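Side-chain contacts in conserved hypothetical exported protein (Bacteroides fragilis, PDB 4JJA), which is of unknown function but may remove N-acetylmuramic acid from peptidoglycan as an exo-beta-N-acetylmuramidase: residues K23-F28 and D42-N47; T118-M123 and L166-V171; G177-M182 and E186-S191; I227-S232 and P250-G255. All blocks are in the same frame, centred on the assembly; numbering follows the deposited sequence.

Contact 1 (K23-F28 and D42-N47); sequences KRIAIF and DILLEN
The helix that sets L44 against I25 and I27 closes on a carbonyl oxygen gripped twice, I43 O. The side-chain amide of N47 donates to it, N47 ND2 to I43 O 2.8 Å with a nearly straight N-H...O angle of 167°, and the backbone N47 N reaches the same I43 O at 3.1 Å from the opposite face of its plane. The oxygen lies almost in the amide plane of N47, which fixes the rotation of that group. Asparagine suits the residue leaving the helix because its short side chain can fold back on the last turn. The inward side of the helix offers L44, whose CG lies anti to its carbonyl carbon, beside the backbone N (chi1 -65°), directing CD1 at the strand. I27 and L44 meet tip to tip, I27 CD1 4.0 Å from L44 CD1, and the same methyl of L44 lies 4.4 Å from I25 CG2, so one branch bridges two strand residues facing the same side. Strand 24-28, helix 40-46 and strand 50-56 form a beta-alpha-beta crossover in the parallel sheet, whose 3-2-1-4-5-6 strand order is that of a Rossmann-like fold. Beta-branched isoleucines favour the extended strand, while leucine, unbranched at CB, suits the helix. V51 and I106 on neighbouring strands, with F17 and L20 of helix 13-20, enclose L44 further. At the segment's start D42 forms a salt bridge with R62.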
loop_
_atom_site.group_PDB
_atom_site.type_symbol
_atom_site.label_atom_id
_atom_site.label_comp_id
_atom_site.label_asym_id
_atom_site.label_seq_id
_atom_site.Cartn_x
_atom_site.Cartn_y
_atom_site.Cartn_z
ATOM N N LYS A 23 8.247 26.815 -11.650
ATOM C CA LYS A 23 8.004 26.534 -10.245
ATOM C C LYS A 23 9.199 25.807 -9.646
ATOM O O LYS A 23 9.938 25.075 -10.321
ATOM C CB LYS A 23 6.749 25.679 -10.059
ATOM C CG LYS A 23 5.432 26.448 -10.346
ATOM C CD LYS A 23 4.227 25.623 -9.905
ATOM C CE LYS A 23 2.926 26.387 -10.013
ATOM N NZ LYS A 23 2.602 26.745 -11.414
ATOM N N ARG A 24 9.394 25.999 -8.354
ATOM C CA ARG A 24 10.342 25.207 -7.598
ATOM C C ARG A 24 9.620 23.935 -7.167
ATOM O O ARG A 24 8.550 23.997 -6.600
ATOM C CB ARG A 24 10.807 25.975 -6.380
ATOM C CG ARG A 24 11.567 27.278 -6.678
ATOM C CD ARG A 24 11.722 28.099 -5.412
ATOM N NE ARG A 24 10.398 28.532 -4.875
ATOM C CZ ARG A 24 10.139 28.839 -3.595
ATOM N NH1 ARG A 24 11.094 28.738 -2.683
ATOM N NH2 ARG A 24 8.921 29.207 -3.206
ATOM N N ILE A 25 10.211 22.782 -7.461
ATOM C CA ILE A 25 9.486 21.504 -7.422
ATOM C C ILE A 25 10.122 20.562 -6.395
ATOM O O ILE A 25 11.337 20.371 -6.359
ATOM C CB ILE A 25 9.497 20.830 -8.819
ATOM C CG1 ILE A 25 8.816 21.722 -9.864
ATOM C CG2 ILE A 25 8.844 19.415 -8.768
ATOM C CD1 ILE A 25 9.241 21.418 -11.258
ATOM N N ALA A 26 9.301 19.985 -5.543
ATOM C CA ALA A 26 9.689 18.829 -4.732
ATOM C C ALA A 26 8.936 17.620 -5.234
ATOM O O ALA A 26 7.859 17.755 -5.759
ATOM C CB ALA A 26 9.338 19.048 -3.269
ATOM N N ILE A 27 9.517 16.444 -5.039
ATOM C CA ILE A 27 8.905 15.178 -5.460
ATOM C C ILE A 27 8.835 14.218 -4.270
ATOM O O ILE A 27 9.831 14.079 -3.533
ATOM C CB ILE A 27 9.692 14.531 -6.560
ATOM C CG1 ILE A 27 9.843 15.448 -7.768
ATOM C CG2 ILE A 27 9.070 13.203 -6.946
ATOM C CD1 ILE A 27 10.841 14.954 -8.735
ATOM N N PHE A 28 7.687 13.540 -4.104
ATOM C CA PHE A 28 7.511 12.421 -3.193
ATOM C C PHE A 28 7.443 11.189 -4.042
ATOM O O PHE A 28 6.499 11.005 -4.823
ATOM C CB PHE A 28 6.264 12.568 -2.344
ATOM C CG PHE A 28 5.924 11.346 -1.511
ATOM C CD1 PHE A 28 6.762 10.924 -0.525
ATOM C CD2 PHE A 28 4.748 10.648 -1.704
ATOM C CE1 PHE A 28 6.435 9.800 0.264
ATOM C CE2 PHE A 28 4.421 9.547 -0.961
ATOM C CZ PHE A 28 5.254 9.119 0.009
ATOM N N ASP A 42 14.761 12.658 -12.991
ATOM C CA ASP A 42 15.697 12.804 -14.131
ATOM C C ASP A 42 15.005 13.422 -15.328
ATOM O O ASP A 42 15.555 14.314 -16.001
ATOM C CB ASP A 42 16.262 11.454 -14.520
ATOM C CG ASP A 42 17.037 10.802 -13.371
ATOM O OD1 ASP A 42 17.920 11.436 -12.733
ATOM O OD2 ASP A 42 16.686 9.662 -13.003
ATOM N N ILE A 43 13.784 13.008 -15.602
ATOM C CA ILE A 43 13.032 13.528 -16.728
ATOM C C ILE A 43 12.794 15.031 -16.531
ATOM O O ILE A 43 12.963 15.846 -17.470
ATOM C CB ILE A 43 11.717 12.809 -16.867
ATOM C CG1 ILE A 43 11.990 11.362 -17.308
ATOM C CG2 ILE A 43 10.780 13.483 -17.855
ATOM C CD1 ILE A 43 10.851 10.413 -17.030
ATOM N N LEU A 44 12.430 15.424 -15.320
ATOM C CA LEU A 44 12.162 16.813 -15.061
ATOM C C LEU A 44 13.429 17.656 -15.170
ATOM O O LEU A 44 13.418 18.702 -15.796
ATOM C CB LEU A 44 11.518 17.012 -13.698
ATOM C CG LEU A 44 10.128 16.407 -13.551
ATOM C CD1 LEU A 44 9.597 16.678 -12.130
ATOM C CD2 LEU A 44 9.160 16.963 -14.579
ATOM N N LEU A 45 14.527 17.177 -14.606
ATOM C CA LEU A 45 15.789 17.938 -14.734
ATOM C C LEU A 45 16.263 18.041 -16.173
ATOM O O LEU A 45 16.742 19.111 -16.612
ATOM C CB LEU A 45 16.865 17.322 -13.841
ATOM C CG LEU A 45 16.684 17.457 -12.316
ATOM C CD1 LEU A 45 17.677 16.560 -11.565
ATOM C CD2 LEU A 45 16.727 18.911 -11.885
ATOM N N GLU A 46 16.096 16.990 -16.943
ATOM C CA GLU A 46 16.488 16.991 -18.373
ATOM C C GLU A 46 15.648 17.955 -19.215
ATOM O O GLU A 46 16.088 18.409 -20.262
ATOM C CB GLU A 46 16.476 15.564 -18.985
ATOM C CG GLU A 46 15.170 15.031 -19.616
ATOM C CD GLU A 46 15.305 13.615 -20.282
ATOM O OE1 GLU A 46 16.433 13.190 -20.619
ATOM O OE2 GLU A 46 14.269 12.941 -20.485
ATOM N N ASN A 47 14.440 18.262 -18.759
ATOM C CA ASN A 47 13.537 19.215 -19.359
ATOM C C ASN A 47 13.624 20.607 -18.705
ATOM O O ASN A 47 12.739 21.421 -18.919
ATOM C CB ASN A 47 12.121 18.659 -19.392
ATOM C CG ASN A 47 11.952 17.627 -20.477
ATOM O OD1 ASN A 47 11.743 17.969 -21.643
ATOM N ND2 ASN A 47 12.092 16.352 -20.107
#

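Contact 2 (T118-M123 and L166-V171); sequences TYYISM and LPIPIV
Y120 and L166 lie alongside each other, running in opposite senses and closely packed: L166 CD1 sits 3.7 Å from Y120 CD1, and L166 CG is 3.9 Å from Y120 CE1. With CG of Y120 wedged between its backbone N and carbonyl carbon (chi1 74°), the ring leans off the first turn of helix 119-132 toward the loop, and I121 CG1 covers part of one ring face. The fit slackens at I168, whose CD1 approaches Y120 CZ only to 4.4 Å. The close-packed L166 also has a glycerol, probably from the crystallisation liquor, about 4 Å from its side chain. Tyrosine suits this place because its ring takes up the aliphatic methyls while its hydroxyl, hydrogen-bonded to R115 O and G165 N, ties neighbouring loops together. Helix 119-132 follows strand 104-107 and the loop follows strand 136-140, so the contact joins connections on the C-terminal side of the parallel strands, where Rossmann-like folds commonly place their binding sites.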
loop_
_atom_site.group_PDB
_atom_site.type_symbol
_atom_site.label_atom_id
_atom_site.label_comp_id
_atom_site.label_asym_id
_atom_site.label_seq_id
_atom_site.Cartn_x
_atom_site.Cartn_y
_atom_site.Cartn_z
ATOM N N THR A 118 1.855 1.596 3.746
ATOM C CA THR A 118 1.847 2.919 4.414
ATOM C C THR A 118 2.167 4.161 3.642
ATOM O O THR A 118 2.210 5.245 4.218
ATOM C CB THR A 118 2.818 2.952 5.644
ATOM O OG1 THR A 118 4.182 2.801 5.240
ATOM C CG2 THR A 118 2.441 1.857 6.626
ATOM N N TYR A 119 2.379 4.049 2.347
ATOM C CA TYR A 119 2.714 5.258 1.566
ATOM C C TYR A 119 1.615 6.319 1.652
ATOM O O TYR A 119 1.922 7.494 1.690
ATOM C CB TYR A 119 2.962 4.968 0.093
ATOM C CG TYR A 119 4.143 4.103 -0.221
ATOM C CD1 TYR A 119 5.173 3.909 0.702
ATOM C CD2 TYR A 119 4.227 3.484 -1.458
ATOM C CE1 TYR A 119 6.281 3.092 0.366
ATOM C CE2 TYR A 119 5.308 2.697 -1.778
ATOM C CZ TYR A 119 6.309 2.496 -0.848
ATOM O OH TYR A 119 7.416 1.700 -1.161
ATOM N N TYR A 120 0.336 5.933 1.727
ATOM C CA TYR A 120 -0.694 6.937 1.804
ATOM C C TYR A 120 -0.612 7.731 3.120
ATOM O O TYR A 120 -1.096 8.868 3.194
ATOM C CB TYR A 120 -2.122 6.360 1.597
ATOM C CG TYR A 120 -2.643 5.567 2.778
ATOM C CD1 TYR A 120 -3.331 6.158 3.808
ATOM C CD2 TYR A 120 -2.376 4.227 2.880
ATOM C CE1 TYR A 120 -3.767 5.448 4.920
ATOM C CE2 TYR A 120 -2.772 3.487 3.980
ATOM C CZ TYR A 120 -3.468 4.091 5.015
ATOM O OH TYR A 120 -3.872 3.398 6.134
ATOM N N ILE A 121 -0.060 7.115 4.179
ATOM C CA ILE A 121 0.070 7.836 5.460
ATOM C C ILE A 121 1.121 8.916 5.306
ATOM O O ILE A 121 0.899 10.042 5.713
ATOM C CB ILE A 121 0.375 6.904 6.634
ATOM C CG1 ILE A 121 -0.761 5.875 6.792
ATOM C CG2 ILE A 121 0.618 7.704 7.903
ATOM C CD1 ILE A 121 -0.617 4.925 7.972
ATOM N N SER A 122 2.195 8.613 4.598
ATOM C CA SER A 122 3.184 9.645 4.274
ATOM C C SER A 122 2.533 10.745 3.426
ATOM O O SER A 122 2.812 11.913 3.591
ATOM C CB SER A 122 4.393 9.046 3.560
ATOM O OG SER A 122 5.115 8.184 4.406
HETATM N N MSE A 123 1.702 10.352 2.467
HETATM C CA MSE A 123 1.057 11.307 1.603
HETATM C C MSE A 123 0.138 12.221 2.412
HETATM O O MSE A 123 0.137 13.411 2.194
HETATM C CB MSE A 123 0.229 10.573 0.548
HETATM C CG MSE A 123 -0.466 11.523 -0.438
HETATM SE SE MSE A 123 -1.478 10.697 -1.799
HETATM C CE MSE A 123 -2.929 10.129 -0.711
ATOM N N LEU A 166 -6.500 5.895 8.268
ATOM C CA LEU A 166 -7.754 6.491 7.819
ATOM C C LEU A 166 -8.896 5.499 8.057
ATOM O O LEU A 166 -8.645 4.279 8.052
ATOM C CB LEU A 166 -7.664 6.815 6.340
ATOM C CG LEU A 166 -6.668 7.877 5.916
ATOM C CD1 LEU A 166 -6.562 7.948 4.390
ATOM C CD2 LEU A 166 -7.029 9.285 6.531
ATOM N N PRO A 167 -10.144 5.993 8.140
ATOM C CA PRO A 167 -11.299 5.110 8.331
ATOM C C PRO A 167 -11.752 4.527 6.997
ATOM O O PRO A 167 -12.781 4.898 6.425
ATOM C CB PRO A 167 -12.339 6.030 8.995
ATOM C CG PRO A 167 -11.996 7.366 8.445
ATOM C CD PRO A 167 -10.514 7.427 8.264
ATOM N N ILE A 168 -10.961 3.584 6.532
ATOM C CA ILE A 168 -11.136 2.949 5.233
ATOM C C ILE A 168 -11.085 1.440 5.443
ATOM O O ILE A 168 -10.612 0.956 6.472
ATOM C CB ILE A 168 -10.109 3.453 4.189
ATOM C CG1 ILE A 168 -8.657 3.051 4.593
ATOM C CG2 ILE A 168 -10.233 4.935 3.973
ATOM C CD1 ILE A 168 -7.587 3.534 3.613
ATOM N N PRO A 169 -11.562 0.646 4.478
ATOM C CA PRO A 169 -11.479 -0.804 4.560
ATOM C C PRO A 169 -10.034 -1.290 4.379
ATOM O O PRO A 169 -9.132 -0.496 4.101
ATOM C CB PRO A 169 -12.396 -1.297 3.408
ATOM C CG PRO A 169 -13.274 -0.102 3.063
ATOM C CD PRO A 169 -12.296 1.064 3.277
ATOM N N ILE A 170 -9.813 -2.582 4.564
ATOM C CA ILE A 170 -8.502 -3.145 4.371
ATOM C C ILE A 170 -8.055 -2.943 2.928
ATOM O O ILE A 170 -6.917 -2.494 2.648
ATOM C CB ILE A 170 -8.458 -4.646 4.788
ATOM C CG1 ILE A 170 -8.678 -4.774 6.312
ATOM C CG2 ILE A 170 -7.167 -5.318 4.378
ATOM C CD1 ILE A 170 -8.771 -6.219 6.808
ATOM N N VAL A 171 -8.918 -3.347 1.987
ATOM C CA VAL A 171 -8.694 -3.169 0.546
ATOM C C VAL A 171 -9.645 -2.010 0.219
ATOM O O VAL A 171 -10.868 -2.184 0.195
ATOM C CB VAL A 171 -9.018 -4.462 -0.220
ATOM C CG1 VAL A 171 -8.968 -4.158 -1.754
ATOM C CG2 VAL A 171 -8.103 -5.620 0.167
#

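Contact 3 (G177-M182 and E186-S191); sequences GELALM and ERWLPS
M182, a selenomethionine, and W188 cross obliquely, the long flexible chain passing the six-membered end of the indole. CG of M182 stands anti to the backbone N (chi1 -176°) and the chain stays extended beyond it, so three successive atoms run beside the ring: M182 CG is 3.7 Å from W188 CZ3, and M182 CE is 3.8 Å from W188 CH2. Between them the selenium forms a Met-aromatic contact, SE lying 4.8 Å from the ring centroid and 58° off the normal, neither over the face nor in the plane. L179 comes in differently, its CD1 at the ring edge 4.4 Å from W188 CZ3. E186 bends at chi2 and lays its aliphatic part against both M182 and W188, with CB over the rim of one indole face and CG 3.7 Å from M182 CG. The backbone binds them as well: E186 N donates to M182 O at 2.8 Å and 160°. Just after, R187 takes a positive phi, giving the Schellman motif that ends helix 176-185 and swings W188 back along it. OE2 of E186 is hydrogen-bonded to the hydroxyl of Y365 and OE1 to the amide of Q361 in helix 352-362. Only the methylenes of the glutamate join the apolar patch, and the attraction between M182 and W188 is probably largely dispersion, as expected of the native sulfur, for which selenium stands in.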
loop_
_atom_site.group_PDB
_atom_site.type_symbol
_atom_site.label_atom_id
_atom_site.label_comp_id
_atom_site.label_asym_id
_atom_site.label_seq_id
_atom_site.Cartn_x
_atom_site.Cartn_y
_atom_site.Cartn_z
ATOM N N GLY A 177 -4.487 9.153 -6.048
ATOM C CA GLY A 177 -5.170 10.369 -6.418
ATOM C C GLY A 177 -6.588 10.416 -5.907
ATOM O O GLY A 177 -7.048 11.419 -5.388
ATOM N N GLU A 178 -7.315 9.325 -6.092
ATOM C CA GLU A 178 -8.683 9.251 -5.563
ATOM C C GLU A 178 -8.704 9.413 -4.068
ATOM O O GLU A 178 -9.545 10.125 -3.516
ATOM C CB GLU A 178 -9.307 7.924 -5.988
ATOM C CG GLU A 178 -9.520 7.747 -7.517
ATOM C CD GLU A 178 -10.035 6.386 -7.919
ATOM O OE1 GLU A 178 -9.573 5.376 -7.322
ATOM O OE2 GLU A 178 -10.923 6.303 -8.820
ATOM N N LEU A 179 -7.813 8.696 -3.382
ATOM C CA LEU A 179 -7.744 8.751 -1.950
ATOM C C LEU A 179 -7.429 10.156 -1.474
ATOM O O LEU A 179 -8.000 10.614 -0.489
ATOM C CB LEU A 179 -6.729 7.733 -1.423
ATOM C CG LEU A 179 -6.662 7.552 0.065
ATOM C CD1 LEU A 179 -8.035 7.168 0.660
ATOM C CD2 LEU A 179 -5.638 6.461 0.408
ATOM N N ALA A 180 -6.529 10.864 -2.151
ATOM C CA ALA A 180 -6.205 12.235 -1.773
ATOM C C ALA A 180 -7.447 13.094 -1.829
ATOM O O ALA A 180 -7.682 13.937 -0.921
ATOM C CB ALA A 180 -5.128 12.807 -2.651
ATOM N N LEU A 181 -8.228 12.959 -2.894
ATOM C CA LEU A 181 -9.457 13.721 -3.012
ATOM C C LEU A 181 -10.418 13.432 -1.862
ATOM O O LEU A 181 -11.090 14.346 -1.338
ATOM C CB LEU A 181 -10.113 13.486 -4.382
ATOM C CG LEU A 181 -9.298 13.922 -5.618
ATOM C CD1 LEU A 181 -9.989 13.539 -6.928
ATOM C CD2 LEU A 181 -8.971 15.433 -5.585
HETATM N N MSE A 182 -10.514 12.166 -1.479
HETATM C CA MSE A 182 -11.356 11.773 -0.352
HETATM C C MSE A 182 -10.859 12.322 0.957
HETATM O O MSE A 182 -11.659 12.779 1.782
HETATM C CB MSE A 182 -11.521 10.258 -0.300
HETATM C CG MSE A 182 -12.463 9.797 0.778
HETATM SE SE MSE A 182 -12.850 7.890 0.520
HETATM C CE MSE A 182 -14.545 7.862 1.501
ATOM N N GLU A 186 -13.601 14.527 2.910
ATOM C CA GLU A 186 -14.081 13.978 4.162
ATOM C C GLU A 186 -13.430 14.597 5.391
ATOM O O GLU A 186 -13.746 14.190 6.506
ATOM C CB GLU A 186 -13.909 12.437 4.166
ATOM C CG GLU A 186 -14.649 11.736 3.091
ATOM C CD GLU A 186 -16.166 11.907 3.134
ATOM O OE1 GLU A 186 -16.774 11.500 4.125
ATOM O OE2 GLU A 186 -16.741 12.442 2.163
ATOM N N ARG A 187 -12.538 15.558 5.188
ATOM C CA ARG A 187 -11.827 16.267 6.248
ATOM C C ARG A 187 -11.047 15.336 7.144
ATOM O O ARG A 187 -11.155 15.368 8.388
ATOM C CB ARG A 187 -12.721 17.244 7.049
ATOM C CG ARG A 187 -13.238 18.330 6.212
ATOM C CD ARG A 187 -12.079 19.234 5.717
ATOM N NE ARG A 187 -12.635 20.493 5.227
ATOM C CZ ARG A 187 -13.159 20.657 4.023
ATOM N NH1 ARG A 187 -13.198 19.645 3.138
ATOM N NH2 ARG A 187 -13.654 21.857 3.698
ATOM N N TRP A 188 -10.211 14.524 6.509
ATOM C CA TRP A 188 -9.364 13.592 7.233
ATOM C C TRP A 188 -7.964 14.131 7.546
ATOM O O TRP A 188 -7.192 13.460 8.230
ATOM C CB TRP A 188 -9.277 12.289 6.431
ATOM C CG TRP A 188 -10.521 11.483 6.406
ATOM C CD1 TRP A 188 -11.596 11.593 7.220
ATOM C CD2 TRP A 188 -10.813 10.403 5.526
ATOM N NE1 TRP A 188 -12.550 10.673 6.877
ATOM C CE2 TRP A 188 -12.072 9.909 5.852
ATOM C CE3 TRP A 188 -10.125 9.799 4.487
ATOM C CZ2 TRP A 188 -12.629 8.825 5.181
ATOM C CZ3 TRP A 188 -10.659 8.757 3.835
ATOM C CH2 TRP A 188 -11.896 8.262 4.179
ATOM N N LEU A 189 -7.614 15.334 7.088
ATOM C CA LEU A 189 -6.391 15.964 7.561
ATOM C C LEU A 189 -6.546 16.521 8.985
ATOM O O LEU A 189 -7.618 16.949 9.352
ATOM C CB LEU A 189 -5.944 17.105 6.617
ATOM C CG LEU A 189 -5.602 16.746 5.174
ATOM C CD1 LEU A 189 -5.171 17.966 4.404
ATOM C CD2 LEU A 189 -4.533 15.647 5.140
ATOM N N PRO A 190 -5.444 16.610 9.755
ATOM C CA PRO A 190 -5.462 17.398 11.038
ATOM C C PRO A 190 -5.932 18.843 10.938
ATOM O O PRO A 190 -5.661 19.537 9.957
ATOM C CB PRO A 190 -3.993 17.418 11.423
ATOM C CG PRO A 190 -3.447 16.177 10.877
ATOM C CD PRO A 190 -4.152 15.957 9.529
ATOM N N SER A 191 -6.613 19.324 11.978
ATOM C CA SER A 191 -7.120 20.708 12.015
ATOM C C SER A 191 -8.025 20.964 10.816
ATOM O O SER A 191 -8.298 22.112 10.458
ATOM C CB SER A 191 -5.970 21.749 12.046
ATOM O OG SER A 191 -5.243 21.699 13.267
#

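Contact 4 (I227-S232 and P250-G255); sequences IYLYPS and PFQVYG
An edge of Y230 points at one face of F251, a T-shaped (edge-to-face) pair with ring centroids 5.0 Å apart and planes at 75°. Y230 CD1 stands over the F251 face, toward the rim, 3.4 Å from F251 CE1, while F251 CD1 lies at the edge of Y230 in its plane. The side chains lie alongside each other, both heading in one direction: CG of Y230 is anti to its backbone N (chi1 -177°), which carries the ring along the helix surface to F251. The pair joins helix 224-233 to the loop leading into strand 253-256, an outer strand of a small antiparallel sheet in the C-terminal region. Aromatics suit this buried seam because the weakly positive ring hydrogens of Y230 meet the pi cloud of F251, while the hydroxyl of Y230 is hydrogen-bonded to a glycerol, probably from the crystallisation liquor. A226 and I233 of the same helix also touch F251. Next along, Q252 folds back to P250, Q252 NE2 to P250 O 3.0 Å and nearly straight, with the donor above the carbonyl plane; its other amide atom, OE1, is held by N223. L229 packs CD1 4.0 Å from Q252 CA. Against the same leucine lies F251 O, a buried carbonyl with no polar partner in the model, 3.4 Å from L229 CB.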
loop_
_atom_site.group_PDB
_atom_site.type_symbol
_atom_site.label_atom_id
_atom_site.label_comp_id
_atom_site.label_asym_id
_atom_site.label_seq_id
_atom_site.Cartn_x
_atom_site.Cartn_y
_atom_site.Cartn_z
ATOM N N ILE A 227 1.241 -9.785 -4.560
ATOM C CA ILE A 227 0.415 -8.555 -4.445
ATOM C C ILE A 227 -1.048 -8.923 -4.307
ATOM O O ILE A 227 -1.782 -8.280 -3.569
ATOM C CB ILE A 227 0.722 -7.591 -5.609
ATOM C CG1 ILE A 227 2.135 -7.026 -5.387
ATOM C CG2 ILE A 227 -0.351 -6.465 -5.715
ATOM C CD1 ILE A 227 2.709 -6.275 -6.509
ATOM N N TYR A 228 -1.506 -9.916 -5.053
ATOM C CA TYR A 228 -2.887 -10.320 -4.945
ATOM C C TYR A 228 -3.228 -11.068 -3.669
ATOM O O TYR A 228 -4.340 -10.976 -3.161
ATOM C CB TYR A 228 -3.324 -11.136 -6.160
ATOM C CG TYR A 228 -3.274 -10.383 -7.481
ATOM C CD1 TYR A 228 -3.784 -9.079 -7.599
ATOM C CD2 TYR A 228 -2.836 -10.986 -8.630
ATOM C CE1 TYR A 228 -3.795 -8.392 -8.796
ATOM C CE2 TYR A 228 -2.844 -10.317 -9.858
ATOM C CZ TYR A 228 -3.313 -9.030 -9.966
ATOM O OH TYR A 228 -3.326 -8.383 -11.171
ATOM N N LEU A 229 -2.277 -11.845 -3.163
ATOM C CA LEU A 229 -2.440 -12.563 -1.896
ATOM C C LEU A 229 -2.223 -11.714 -0.649
ATOM O O LEU A 229 -2.717 -12.041 0.416
ATOM C CB LEU A 229 -1.507 -13.795 -1.871
ATOM C CG LEU A 229 -1.974 -14.986 -2.708
ATOM C CD1 LEU A 229 -0.841 -16.004 -2.829
ATOM C CD2 LEU A 229 -3.213 -15.603 -2.096
ATOM N N TYR A 230 -1.505 -10.593 -0.799
ATOM C CA TYR A 230 -1.135 -9.731 0.283
ATOM C C TYR A 230 -2.307 -9.375 1.220
ATOM O O TYR A 230 -2.118 -9.437 2.461
ATOM C CB TYR A 230 -0.380 -8.514 -0.287
ATOM C CG TYR A 230 0.151 -7.513 0.679
ATOM C CD1 TYR A 230 1.187 -7.799 1.546
ATOM C CD2 TYR A 230 -0.297 -6.217 0.646
ATOM C CE1 TYR A 230 1.678 -6.852 2.432
ATOM C CE2 TYR A 230 0.185 -5.256 1.513
ATOM C CZ TYR A 230 1.145 -5.574 2.428
ATOM O OH TYR A 230 1.605 -4.594 3.292
ATOM N N PRO A 231 -3.481 -9.013 0.688
ATOM C CA PRO A 231 -4.549 -8.675 1.625
ATOM C C PRO A 231 -4.919 -9.762 2.612
ATOM O O PRO A 231 -5.305 -9.470 3.744
ATOM C CB PRO A 231 -5.748 -8.368 0.698
ATOM C CG PRO A 231 -5.118 -8.001 -0.589
ATOM C CD PRO A 231 -3.865 -8.804 -0.729
ATOM N N SER A 232 -4.829 -11.007 2.161
ATOM C CA SER A 232 -5.169 -12.176 2.986
ATOM C C SER A 232 -3.970 -12.611 3.833
ATOM O O SER A 232 -4.079 -12.829 5.030
ATOM C CB SER A 232 -5.626 -13.347 2.097
ATOM O OG SER A 232 -6.780 -13.011 1.352
ATOM N N PRO A 250 7.796 -15.163 -0.866
ATOM C CA PRO A 250 7.183 -14.306 0.161
ATOM C C PRO A 250 5.770 -13.921 -0.201
ATOM O O PRO A 250 5.447 -13.627 -1.334
ATOM C CB PRO A 250 8.099 -13.093 0.209
ATOM C CG PRO A 250 8.680 -13.028 -1.148
ATOM C CD PRO A 250 8.883 -14.485 -1.579
ATOM N N PHE A 251 4.913 -13.943 0.818
ATOM C CA PHE A 251 3.486 -13.654 0.691
ATOM C C PHE A 251 2.728 -14.658 -0.143
ATOM O O PHE A 251 1.553 -14.446 -0.433
ATOM C CB PHE A 251 3.170 -12.214 0.270
ATOM C CG PHE A 251 3.502 -11.207 1.338
ATOM C CD1 PHE A 251 2.633 -10.964 2.373
ATOM C CD2 PHE A 251 4.697 -10.557 1.333
ATOM C CE1 PHE A 251 2.965 -10.074 3.359
ATOM C CE2 PHE A 251 5.003 -9.670 2.312
ATOM C CZ PHE A 251 4.170 -9.443 3.337
ATOM N N GLN A 252 3.339 -15.815 -0.426
ATOM C CA GLN A 252 2.722 -16.827 -1.271
ATOM C C GLN A 252 2.668 -18.195 -0.619
ATOM O O GLN A 252 2.313 -19.179 -1.244
ATOM C CB GLN A 252 3.451 -16.916 -2.610
ATOM C CG GLN A 252 3.411 -15.631 -3.435
ATOM C CD GLN A 252 4.563 -15.545 -4.391
ATOM O OE1 GLN A 252 4.466 -16.096 -5.494
ATOM N NE2 GLN A 252 5.673 -14.949 -3.973
ATOM N N VAL A 253 3.074 -18.247 0.659
ATOM C CA VAL A 253 3.082 -19.445 1.500
ATOM C C VAL A 253 2.711 -19.048 2.919
ATOM O O VAL A 253 2.798 -17.851 3.268
ATOM C CB VAL A 253 4.469 -20.150 1.471
ATOM C CG1 VAL A 253 4.962 -20.484 0.064
ATOM C CG2 VAL A 253 5.493 -19.288 2.228
ATOM N N TYR A 254 2.353 -20.031 3.736
ATOM C CA TYR A 254 2.310 -19.786 5.175
ATOM C C TYR A 254 2.701 -21.044 5.909
ATOM O O TYR A 254 2.454 -22.146 5.446
ATOM C CB TYR A 254 0.964 -19.236 5.656
ATOM C CG TYR A 254 -0.206 -20.157 5.539
ATOM C CD1 TYR A 254 -0.941 -20.226 4.347
ATOM C CD2 TYR A 254 -0.615 -20.951 6.597
ATOM C CE1 TYR A 254 -2.079 -21.022 4.264
ATOM C CE2 TYR A 254 -1.721 -21.757 6.497
ATOM C CZ TYR A 254 -2.460 -21.798 5.346
ATOM O OH TYR A 254 -3.578 -22.604 5.237
ATOM N N GLY A 255 3.357 -20.899 7.050
ATOM C CA GLY A 255 3.740 -22.075 7.801
ATOM C C GLY A 255 4.437 -21.709 9.096
ATOM O O GLY A 255 4.734 -20.561 9.357
#

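Contacts 1, 2 and 4 are buried, whereas contact 3 is partly exposed at the end of its helix. Contact 1 is purely aliphatic and belongs to the sheet and its crossover helix; contacts 2 and 3 add aromatic rings, and only contact 3 has a hydrogen bond between its segments. These two hold neighbouring elements and touch directly, P167, I168 and L166 packing on W188 and Y120 on L179. F28 of contact 1 packs on S122 of contact 2, linking the strand to helix 119-132. Contact 4, with its aromatic pair, lies in the C-terminal region and meets contact 2 through V171 and P231, yet keeps about 15 Å from contact 1 at the nearest atoms.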